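Local coordinates for protein putative oxidoreductase FAD-binding subunit (Sulfolobus tokodaii, PDB 4ZOH) that binds FAD and probably serves as the electron-transferring flavoprotein subunit of a molybdopterin-dependent oxidoreductase, at residues Asp26-Ala31 with Ile45-Ile50; Tyr2-Gly7 with Pro38-Arg43. All blocks are in the same frame, centred on the assembly; numbering follows the deposited sequence.

Contact 1: residues Asp26-Ala31 with Ile45-Ile50. With FAD (flavin-adenine dinucleotide), chain H.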
ATOM      1  N   ASP B  26      23.593 -29.703 -22.559  1.00 47.52           N
ATOM      2  CA  ASP B  26      22.511 -29.736 -21.601  1.00 49.55           C
ATOM      3  C   ASP B  26      21.597 -28.497 -21.666  1.00 45.50           C
ATOM      4  O   ASP B  26      20.839 -28.220 -20.751  1.00 51.13           O
ATOM      5  CB  ASP B  26      23.106 -29.910 -20.237  1.00 47.11           C
ATOM      6  CG  ASP B  26      23.670 -28.673 -19.761  1.00 56.65           C
ATOM      7  OD1 ASP B  26      24.346 -27.964 -20.551  1.00 59.90           O
ATOM      8  OD2 ASP B  26      23.366 -28.363 -18.613  1.00 68.58           O
ATOM      9  N   ALA B  27      21.698 -27.752 -22.747  1.00 36.52           N
ATOM     10  CA  ALA B  27      20.732 -26.741 -23.097  1.00 40.02           C
ATOM     11  C   ALA B  27      19.485 -27.437 -23.654  1.00 40.69           C
ATOM     12  O   ALA B  27      19.612 -28.427 -24.348  1.00 40.99           O
ATOM     13  CB  ALA B  27      21.307 -25.808 -24.132  1.00 37.25           C
ATOM     14  N   ARG B  28      18.300 -26.940 -23.330  1.00 40.12           N
ATOM     15  CA  ARG B  28      17.025 -27.527 -23.813  1.00 39.31           C
ATOM     16  C   ARG B  28      16.343 -26.519 -24.737  1.00 33.41           C
ATOM     17  O   ARG B  28      16.285 -25.328 -24.405  1.00 35.06           O
ATOM     18  CB  ARG B  28      16.102 -27.885 -22.617  1.00 38.27           C
ATOM     19  CG  ARG B  28      16.475 -29.155 -21.854  1.00 45.18           C
ATOM     20  CD  ARG B  28      16.062 -30.366 -22.677  1.00 56.79           C
ATOM     21  NE  ARG B  28      17.075 -31.410 -22.685  1.00 70.19           N
ATOM     22  CZ  ARG B  28      16.961 -32.580 -22.042  1.00 88.48           C
ATOM     23  NH1 ARG B  28      15.870 -32.863 -21.336  1.00 95.77           N
ATOM     24  NH2 ARG B  28      17.934 -33.490 -22.107  1.00 98.76           N
ATOM     25  N   PRO B  29      15.830 -26.962 -25.903  1.00 32.58           N
ATOM     26  CA  PRO B  29      15.049 -26.001 -26.669  1.00 30.56           C
ATOM     27  C   PRO B  29      13.621 -25.809 -26.120  1.00 30.95           C
ATOM     28  O   PRO B  29      13.066 -26.734 -25.480  1.00 31.54           O
ATOM     29  CB  PRO B  29      14.991 -26.637 -28.047  1.00 31.24           C
ATOM     30  CG  PRO B  29      15.058 -28.091 -27.770  1.00 31.90           C
ATOM     31  CD  PRO B  29      16.011 -28.230 -26.636  1.00 30.77           C
ATOM     32  N   LEU B  30      13.025 -24.649 -26.407  1.00 30.92           N
ATOM     33  CA  LEU B  30      11.683 -24.278 -25.895  1.00 27.65           C
ATOM     34  C   LEU B  30      10.769 -24.138 -27.062  1.00 27.31           C
ATOM     35  O   LEU B  30      10.996 -23.286 -27.899  1.00 28.96           O
ATOM     36  CB  LEU B  30      11.715 -22.933 -25.141  1.00 25.12           C
ATOM     37  CG  LEU B  30      10.386 -22.192 -24.779  1.00 23.57           C
ATOM     38  CD1 LEU B  30       9.520 -23.038 -23.827  1.00 22.70           C
ATOM     39  CD2 LEU B  30      10.660 -20.793 -24.171  1.00 20.23           C
ATOM     40  N   ALA B  31       9.704 -24.939 -27.092  1.00 27.32           N
ATOM     41  CA  ALA B  31       8.631 -24.775 -28.059  1.00 29.32           C
ATOM     42  C   ALA B  31       7.405 -24.132 -27.378  1.00 30.63           C
ATOM     43  O   ALA B  31       7.436 -22.929 -27.045  1.00 26.12           O
ATOM     44  CB  ALA B  31       8.275 -26.114 -28.706  1.00 27.84           C
ATOM     45  N   ILE B  45      14.344 -30.473 -13.740  1.00 38.27           N
ATOM     46  CA  ILE B  45      15.403 -30.312 -14.742  1.00 37.45           C
ATOM     47  C   ILE B  45      16.132 -29.014 -14.430  1.00 37.82           C
ATOM     48  O   ILE B  45      15.530 -28.076 -13.878  1.00 31.46           O
ATOM     49  CB  ILE B  45      14.820 -30.392 -16.186  1.00 39.27           C
ATOM     50  CG1 ILE B  45      15.862 -30.771 -17.222  1.00 46.04           C
ATOM     51  CG2 ILE B  45      14.015 -29.161 -16.630  1.00 36.50           C
ATOM     52  CD1 ILE B  45      15.208 -31.483 -18.393  1.00 53.15           C
ATOM     53  N   ARG B  46      17.412 -28.949 -14.787  1.00 41.25           N
ATOM     54  CA  ARG B  46      18.273 -27.801 -14.472  1.00 36.53           C
ATOM     55  C   ARG B  46      19.222 -27.575 -15.617  1.00 37.22           C
ATOM     56  O   ARG B  46      20.395 -27.810 -15.468  1.00 36.99           O
ATOM     57  CB  ARG B  46      19.100 -28.072 -13.227  1.00 37.05           C
ATOM     58  CG  ARG B  46      18.286 -28.124 -11.961  1.00 42.04           C
ATOM     59  CD  ARG B  46      19.165 -28.426 -10.770  1.00 41.31           C
ATOM     60  NE  ARG B  46      18.377 -28.509  -9.548  1.00 35.58           N
ATOM     61  CZ  ARG B  46      18.043 -27.458  -8.810  1.00 38.39           C
ATOM     62  NH1 ARG B  46      18.403 -26.215  -9.156  1.00 39.61           N
ATOM     63  NH2 ARG B  46      17.333 -27.651  -7.724  1.00 38.55           N
ATOM     64  N   PRO B  47      18.716 -27.108 -16.768  1.00 38.07           N
ATOM     65  CA  PRO B  47      19.603 -26.937 -17.884  1.00 35.90           C
ATOM     66  C   PRO B  47      20.414 -25.653 -17.710  1.00 40.66           C
ATOM     67  O   PRO B  47      20.042 -24.808 -16.915  1.00 43.72           O
ATOM     68  CB  PRO B  47      18.657 -26.823 -19.075  1.00 36.10           C
ATOM     69  CG  PRO B  47      17.331 -26.462 -18.536  1.00 38.43           C
ATOM     70  CD  PRO B  47      17.378 -26.539 -17.030  1.00 38.43           C
ATOM     71  N   SER B  48      21.504 -25.519 -18.457  1.00 38.15           N
ATOM     72  CA  SER B  48      22.381 -24.368 -18.400  1.00 37.74           C
ATOM     73  C   SER B  48      21.734 -23.273 -19.206  1.00 40.23           C
ATOM     74  O   SER B  48      21.825 -22.093 -18.855  1.00 38.50           O
ATOM     75  CB  SER B  48      23.738 -24.726 -19.010  1.00 37.42           C
ATOM     76  OG  SER B  48      23.553 -25.414 -20.246  1.00 33.18           O
ATOM     77  N   TYR B  49      21.095 -23.672 -20.313  1.00 36.41           N
ATOM     78  CA  TYR B  49      20.462 -22.742 -21.209  1.00 41.80           C
ATOM     79  C   TYR B  49      19.120 -23.270 -21.708  1.00 41.49           C
ATOM     80  O   TYR B  49      18.943 -24.447 -21.932  1.00 40.16           O
ATOM     81  CB  TYR B  49      21.365 -22.439 -22.415  1.00 44.26           C
ATOM     82  CG  TYR B  49      22.601 -21.621 -22.081  1.00 48.66           C
ATOM     83  CD1 TYR B  49      22.590 -20.223 -22.206  1.00 48.60           C
ATOM     84  CD2 TYR B  49      23.796 -22.241 -21.668  1.00 52.42           C
ATOM     85  CE1 TYR B  49      23.723 -19.468 -21.900  1.00 53.50           C
ATOM     86  CE2 TYR B  49      24.937 -21.492 -21.371  1.00 54.16           C
ATOM     87  CZ  TYR B  49      24.896 -20.108 -21.489  1.00 55.29           C
ATOM     88  OH  TYR B  49      26.020 -19.355 -21.197  1.00 60.34           O
ATOM     89  N   ILE B  50      18.182 -22.376 -21.896  1.00 37.70           N
ATOM     90  CA  ILE B  50      17.020 -22.711 -22.657  1.00 39.10           C
ATOM     91  C   ILE B  50      17.210 -21.999 -24.006  1.00 36.36           C
ATOM     92  O   ILE B  50      17.483 -20.792 -24.043  1.00 34.02           O
ATOM     93  CB  ILE B  50      15.737 -22.236 -21.924  1.00 35.99           C
ATOM     94  CG1 ILE B  50      15.473 -23.045 -20.646  1.00 37.08           C
ATOM     95  CG2 ILE B  50      14.534 -22.187 -22.864  1.00 34.82           C
ATOM     96  CD1 ILE B  50      15.417 -24.549 -20.809  1.00 38.08           C
TER
HETATM   97  PA  FAD H 301       7.944 -27.987 -24.648  1.00 31.37           P
HETATM   98  O1A FAD H 301       7.426 -28.033 -23.250  1.00 26.30           O
HETATM   99  O2A FAD H 301       8.431 -26.738 -25.248  1.00 28.95           O
HETATM  100  O5B FAD H 301       9.114 -29.010 -24.804  1.00 27.05           O
HETATM  101  C5B FAD H 301       8.978 -30.359 -24.261  1.00 27.92           C
HETATM  102  C4B FAD H 301      10.352 -31.183 -24.546  1.00 28.75           C
HETATM  103  O4B FAD H 301      10.700 -31.238 -25.988  1.00 32.61           O
HETATM  104  C3B FAD H 301      11.506 -30.412 -23.917  1.00 30.48           C
HETATM  105  O3B FAD H 301      12.423 -31.328 -23.372  1.00 30.11           O
HETATM  106  C2B FAD H 301      12.110 -29.572 -25.067  1.00 35.21           C
HETATM  107  O2B FAD H 301      13.492 -29.236 -24.890  1.00 36.33           O
HETATM  108  C1B FAD H 301      11.992 -30.506 -26.222  1.00 33.00           C
HETATM  109  N9A FAD H 301      11.570 -30.029 -27.534  1.00 27.97           N
HETATM  110  C8A FAD H 301      10.559 -29.222 -27.846  1.00 28.84           C
HETATM  111  N7A FAD H 301      10.469 -29.122 -29.193  1.00 28.13           N
HETATM  112  C5A FAD H 301      11.447 -29.896 -29.722  1.00 30.32           C
HETATM  113  C6A FAD H 301      11.845 -30.213 -31.038  1.00 30.96           C
HETATM  114  N6A FAD H 301      11.151 -29.684 -32.043  1.00 28.51           N
HETATM  115  N1A FAD H 301      12.897 -31.027 -31.240  1.00 31.36           N
HETATM  116  C2A FAD H 301      13.554 -31.620 -30.209  1.00 30.10           C
HETATM  117  N3A FAD H 301      13.203 -31.331 -28.952  1.00 29.98           N
HETATM  118  C4A FAD H 301      12.151 -30.478 -28.674  1.00 29.02           C
HETATM  119  N1  FAD H 301      -0.404 -33.733 -23.301  1.00 28.74           N
HETATM  120  C2  FAD H 301      -1.177 -34.798 -23.753  1.00 26.55           C
HETATM  121  O2  FAD H 301      -0.729 -35.535 -24.607  1.00 23.97           O
HETATM  122  N3  FAD H 301      -2.427 -35.017 -23.258  1.00 25.74           N
HETATM  123  C4  FAD H 301      -2.940 -34.217 -22.292  1.00 26.38           C
HETATM  124  O4  FAD H 301      -4.096 -34.434 -21.912  1.00 24.00           O
HETATM  125  C4X FAD H 301      -2.156 -33.153 -21.797  1.00 25.51           C
HETATM  126  N5  FAD H 301      -2.677 -32.333 -20.820  1.00 25.20           N
HETATM  127  C5X FAD H 301      -1.862 -31.276 -20.315  1.00 26.56           C
HETATM  128  C6  FAD H 301      -2.376 -30.496 -19.285  1.00 24.09           C
HETATM  129  C7  FAD H 301      -1.622 -29.425 -18.781  1.00 24.87           C
HETATM  130  C7M FAD H 301      -2.261 -28.600 -17.642  1.00 21.19           C
HETATM  131  C8  FAD H 301      -0.334 -29.168 -19.295  1.00 26.15           C
HETATM  132  C8M FAD H 301       0.574 -28.024 -18.767  1.00 23.48           C
HETATM  133  C9  FAD H 301       0.207 -29.988 -20.302  1.00 26.33           C
HETATM  134  C9A FAD H 301      -0.568 -31.027 -20.824  1.00 26.77           C
HETATM  135  N10 FAD H 301      -0.072 -31.875 -21.838  1.00 27.75           N
HETATM  136  C10 FAD H 301      -0.892 -32.919 -22.307  1.00 26.29           C
HETATM  137  C1' FAD H 301       1.258 -31.705 -22.415  1.00 27.23           C
HETATM  138  C2' FAD H 301       1.229 -30.726 -23.603  1.00 25.50           C
HETATM  139  O2' FAD H 301       0.609 -31.400 -24.718  1.00 30.16           O
HETATM  140  C3' FAD H 301       2.640 -30.185 -23.968  1.00 25.92           C
HETATM  141  O3' FAD H 301       2.403 -29.067 -24.827  1.00 24.54           O
HETATM  142  C4' FAD H 301       3.509 -31.194 -24.701  1.00 28.72           C
HETATM  143  O4' FAD H 301       3.564 -32.388 -23.920  1.00 26.39           O
HETATM  144  C5' FAD H 301       4.940 -30.667 -24.942  1.00 25.16           C
HETATM  145  O5' FAD H 301       4.856 -29.835 -26.129  1.00 27.31           O
HETATM  146  P   FAD H 301       5.399 -28.356 -26.091  1.00 30.70           P
HETATM  147  O1P FAD H 301       5.431 -27.844 -27.493  1.00 29.68           O
HETATM  148  O2P FAD H 301       4.650 -27.553 -25.097  1.00 26.72           O
HETATM  149  O3P FAD H 301       6.875 -28.678 -25.631  1.00 28.30           O
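S48 OG donates to D26 OD1 over 2.7 Å, reaching the oxygen from above the carboxylate plane, 38° out of it, rather than within it, in the loops beside the strand pair. Both side chains use the first torsion that sets the group between backbone N and carbonyl carbon, OG of S48 at chi1 46° and CG of D26 at chi1 77°. With S48 replaced by an alanine, D26 OD1 would probably lose this donor and the carboxylate be freer to turn. Beyond this pair, R28 N donates a hydrogen bond to Y49 O at 2.9 Å, while A27 CA brings a C-H to the same oxygen; I50 CA in turn lies 3.2 Å from R28 O. R28 and I50 form the parallel bridge, and the strands are the two arms of a beta-alpha-beta unit, strand 28-30, helix 36-41 and strand 49-52, in the FAD-binding domain of the molybdopterin dehydrogenase family. R28 and I50 share a sheet face, where I50 CD1 lies against R28 CB. The arginine then bends at chi2 and chi3, bringing NH1 to 3.3 Å from I45 CD1, the two side chains crossing at about a right angle. Further along, L30 CB packs on I50 CG2 at 3.7 Å, and the leucine also touches I37 of the intervening helix. The far end of segment 26-31 belongs to the cofactor: the ribose hydroxyl O2B of FAD donates to P29 O at 2.6 Å, and A31 N donates to phosphate oxygen O2A at 2.9 Å. G33, H34 and S35 before helix 36-41, and L36 at its first residue, also hydrogen-bond FAD.

Contact 2: residues Tyr2-Gly7 with Pro38-Arg43. With ACY (acetic acid), chain L.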
ATOM      1  N   TYR B   2       8.949 -21.961  -8.961  1.00 23.95           N
ATOM      2  CA  TYR B   2       9.919 -20.960  -9.426  1.00 24.22           C
ATOM      3  C   TYR B   2      10.985 -21.778 -10.109  1.00 24.55           C
ATOM      4  O   TYR B   2      11.562 -22.619  -9.459  1.00 25.27           O
ATOM      5  CB  TYR B   2      10.504 -20.179  -8.239  1.00 23.50           C
ATOM      6  CG  TYR B   2       9.372 -19.579  -7.438  1.00 24.06           C
ATOM      7  CD1 TYR B   2       8.675 -18.445  -7.895  1.00 20.41           C
ATOM      8  CD2 TYR B   2       8.943 -20.185  -6.238  1.00 24.01           C
ATOM      9  CE1 TYR B   2       7.589 -17.929  -7.197  1.00 18.97           C
ATOM     10  CE2 TYR B   2       7.858 -19.665  -5.526  1.00 24.47           C
ATOM     11  CZ  TYR B   2       7.181 -18.527  -6.024  1.00 21.39           C
ATOM     12  OH  TYR B   2       6.111 -18.022  -5.322  1.00 21.61           O
ATOM     13  N   PRO B   3      11.198 -21.587 -11.431  1.00 25.16           N
ATOM     14  CA  PRO B   3      12.323 -22.287 -12.089  1.00 28.87           C
ATOM     15  C   PRO B   3      13.669 -21.990 -11.382  1.00 29.41           C
ATOM     16  O   PRO B   3      13.751 -21.017 -10.591  1.00 28.38           O
ATOM     17  CB  PRO B   3      12.363 -21.669 -13.497  1.00 25.71           C
ATOM     18  CG  PRO B   3      10.994 -21.146 -13.702  1.00 24.73           C
ATOM     19  CD  PRO B   3      10.583 -20.622 -12.351  1.00 23.58           C
ATOM     20  N   PRO B   4      14.687 -22.830 -11.651  1.00 28.93           N
ATOM     21  CA  PRO B   4      16.038 -22.490 -11.263  1.00 31.14           C
ATOM     22  C   PRO B   4      16.584 -21.484 -12.287  1.00 31.20           C
ATOM     23  O   PRO B   4      15.978 -21.274 -13.368  1.00 26.02           O
ATOM     24  CB  PRO B   4      16.809 -23.858 -11.338  1.00 29.21           C
ATOM     25  CG  PRO B   4      16.024 -24.685 -12.285  1.00 29.33           C
ATOM     26  CD  PRO B   4      14.616 -24.124 -12.382  1.00 29.33           C
ATOM     27  N   LYS B   5      17.729 -20.860 -11.959  1.00 35.10           N
ATOM     28  CA  LYS B   5      18.365 -19.890 -12.902  1.00 30.27           C
ATOM     29  C   LYS B   5      18.884 -20.651 -14.076  1.00 30.43           C
ATOM     30  O   LYS B   5      19.441 -21.720 -13.893  1.00 29.95           O
ATOM     31  CB  LYS B   5      19.549 -19.165 -12.265  1.00 31.18           C
ATOM     32  CG  LYS B   5      19.185 -18.436 -10.985  1.00 35.42           C
ATOM     33  CD  LYS B   5      20.206 -17.358 -10.637  1.00 34.65           C
ATOM     34  CE  LYS B   5      19.791 -16.811  -9.290  1.00 37.39           C
ATOM     35  NZ  LYS B   5      20.754 -15.805  -8.820  1.00 43.39           N
ATOM     36  N   PHE B   6      18.777 -20.065 -15.262  1.00 27.32           N
ATOM     37  CA  PHE B   6      19.320 -20.655 -16.422  1.00 26.85           C
ATOM     38  C   PHE B   6      19.564 -19.518 -17.415  1.00 28.70           C
ATOM     39  O   PHE B   6      18.958 -18.439 -17.293  1.00 30.77           O
ATOM     40  CB  PHE B   6      18.381 -21.746 -16.981  1.00 28.05           C
ATOM     41  CG  PHE B   6      16.946 -21.277 -17.229  1.00 30.36           C
ATOM     42  CD1 PHE B   6      16.640 -20.425 -18.295  1.00 27.81           C
ATOM     43  CD2 PHE B   6      15.897 -21.696 -16.361  1.00 30.54           C
ATOM     44  CE1 PHE B   6      15.324 -20.008 -18.497  1.00 30.54           C
ATOM     45  CE2 PHE B   6      14.573 -21.302 -16.577  1.00 29.86           C
ATOM     46  CZ  PHE B   6      14.284 -20.477 -17.646  1.00 28.40           C
ATOM     47  N   GLY B   7      20.486 -19.732 -18.356  1.00 28.24           N
ATOM     48  CA  GLY B   7      20.698 -18.805 -19.425  1.00 29.35           C
ATOM     49  C   GLY B   7      19.672 -19.044 -20.508  1.00 33.94           C
ATOM     50  O   GLY B   7      18.968 -20.043 -20.488  1.00 40.46           O
ATOM     51  N   PRO B  38       6.592 -26.464 -16.923  1.00 23.00           N
ATOM     52  CA  PRO B  38       6.121 -27.103 -15.688  1.00 24.59           C
ATOM     53  C   PRO B  38       7.258 -27.889 -14.971  1.00 26.42           C
ATOM     54  O   PRO B  38       7.325 -27.883 -13.750  1.00 28.42           O
ATOM     55  CB  PRO B  38       4.974 -28.022 -16.189  1.00 25.26           C
ATOM     56  CG  PRO B  38       4.484 -27.310 -17.449  1.00 24.21           C
ATOM     57  CD  PRO B  38       5.720 -26.790 -18.086  1.00 21.69           C
ATOM     58  N   MET B  39       8.126 -28.538 -15.744  1.00 26.69           N
ATOM     59  CA  MET B  39       9.298 -29.266 -15.212  1.00 29.29           C
ATOM     60  C   MET B  39      10.367 -28.301 -14.621  1.00 28.41           C
ATOM     61  O   MET B  39      10.971 -28.623 -13.582  1.00 27.24           O
ATOM     62  CB  MET B  39       9.948 -30.132 -16.295  1.00 32.08           C
ATOM     63  CG  MET B  39       9.237 -31.458 -16.636  1.00 37.57           C
ATOM     64  SD  MET B  39      10.210 -32.542 -17.750  1.00 47.87           S
ATOM     65  CE  MET B  39      11.656 -32.966 -16.789  1.00 38.44           C
ATOM     66  N   LEU B  40      10.617 -27.155 -15.279  1.00 27.01           N
ATOM     67  CA  LEU B  40      11.474 -26.096 -14.667  1.00 26.63           C
ATOM     68  C   LEU B  40      10.905 -25.675 -13.349  1.00 27.48           C
ATOM     69  O   LEU B  40      11.601 -25.690 -12.339  1.00 28.02           O
ATOM     70  CB  LEU B  40      11.674 -24.889 -15.584  1.00 23.16           C
ATOM     71  CG  LEU B  40      12.456 -25.305 -16.849  1.00 23.71           C
ATOM     72  CD1 LEU B  40      12.230 -24.282 -17.981  1.00 23.97           C
ATOM     73  CD2 LEU B  40      13.932 -25.548 -16.568  1.00 25.24           C
ATOM     74  N   LYS B  41       9.623 -25.360 -13.339  1.00 26.85           N
ATOM     75  CA  LYS B  41       8.956 -24.906 -12.113  1.00 27.09           C
ATOM     76  C   LYS B  41       9.027 -25.875 -10.907  1.00 32.49           C
ATOM     77  O   LYS B  41       8.961 -25.424  -9.720  1.00 28.01           O
ATOM     78  CB  LYS B  41       7.524 -24.547 -12.442  1.00 27.01           C
ATOM     79  CG  LYS B  41       7.417 -23.424 -13.483  1.00 28.74           C
ATOM     80  CD  LYS B  41       6.178 -22.683 -13.111  1.00 33.25           C
ATOM     81  CE  LYS B  41       5.001 -23.194 -13.832  1.00 33.69           C
ATOM     82  NZ  LYS B  41       3.837 -22.672 -13.074  1.00 27.91           N
ATOM     83  N   LEU B  42       9.150 -27.188 -11.173  1.00 32.27           N
ATOM     84  CA  LEU B  42       9.256 -28.153 -10.065  1.00 33.10           C
ATOM     85  C   LEU B  42      10.700 -28.518  -9.808  1.00 34.04           C
ATOM     86  O   LEU B  42      11.003 -29.378  -8.928  1.00 32.20           O
ATOM     87  CB  LEU B  42       8.476 -29.451 -10.374  1.00 32.99           C
ATOM     88  CG  LEU B  42       6.949 -29.295 -10.371  1.00 38.22           C
ATOM     89  CD1 LEU B  42       6.376 -30.489 -11.111  1.00 36.47           C
ATOM     90  CD2 LEU B  42       6.286 -29.065  -8.998  1.00 35.78           C
ATOM     91  N   ARG B  43      11.564 -27.941 -10.640  1.00 29.54           N
ATOM     92  CA  ARG B  43      13.011 -28.113 -10.575  1.00 34.41           C
ATOM     93  C   ARG B  43      13.436 -29.572 -10.788  1.00 36.41           C
ATOM     94  O   ARG B  43      14.398 -30.062 -10.198  1.00 35.80           O
ATOM     95  CB  ARG B  43      13.594 -27.481  -9.289  1.00 32.28           C
ATOM     96  CG  ARG B  43      13.412 -25.949  -9.274  1.00 33.28           C
ATOM     97  CD  ARG B  43      14.200 -25.265  -8.181  1.00 32.03           C
ATOM     98  NE  ARG B  43      13.713 -23.889  -8.094  1.00 37.06           N
ATOM     99  CZ  ARG B  43      14.373 -22.878  -7.523  1.00 33.45           C
ATOM    100  NH1 ARG B  43      15.572 -23.074  -6.966  1.00 30.46           N
ATOM    101  NH2 ARG B  43      13.823 -21.680  -7.506  1.00 27.60           N
TER
HETATM  102  C   ACY L 305       9.848 -24.152  -5.733  1.00 36.65           C
HETATM  103  O   ACY L 305      11.034 -24.126  -6.085  1.00 37.09           O
HETATM  104  OXT ACY L 305       9.118 -23.288  -6.221  1.00 35.61           O
HETATM  105  CH3 ACY L 305       9.284 -25.194  -4.764  1.00 36.42           C
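The irregular N-terminal segment 2-7 runs past the C-terminal end of helix 36-41, its closest CA pair being P3 and K41 at 4.3 Å. That helix, the alpha element of the beta-alpha-beta unit, closes in a Schellman motif: R43 takes a positive phi of 62° and its N bonds back to L40 O at 2.8 Å. The same L40 oxygen lies near P3 CA and P4 CD, so the prolines cover the last helical turn with C-H groups. P3 CB also packs on L40 CB at 3.9 Å, and farther along F6 CE2 meets L40 CD1, the aromatic and leucine side chains crossing at about a right angle. From the turn, R43 reaches along segment 2-7 toward Y2 O, its chain extended from CG to NE. Its CG passes P4 CD, and P4 CA sits 4.1 Å above the guanidinium plane, over its centre. NH1 is salt-bridged to acidic side chains of a neighbouring protein chain, so the arginine joins this turn to the subunit interface. An acetate, probably from the crystallisation liquor, accepts a bond from Y2 N. The guanidinium grips Y2 O side-on with two nitrogens, and the oxygen lies close to its plane: NE approaches at 2.8 Å, tilted 20° from the carbonyl plane, and NH2 at 3.1 Å from above that plane.

From the N terminus, segment 2-7 of contact 2 leads straight into strand 7-10, and the chain continues through helix 14-23 to segment 26-31 of contact 1. Helix 36-41 follows, where residues 38-43 return to the N-terminal segment and close the loop of contact 2; residues 45-50 then close the shorter loop of contact 1. The segments alternate, so the two loops cross. They touch directly: S48 O and I50 N each probably hydrogen-bond to G7, pairing strand 49-52 with strand 7-10. Strand 49-52 therefore lies in the middle of the three-stranded parallel sheet, with contact 1 holding its other neighbour and contact 2 tying the N-terminal segment to the helix end.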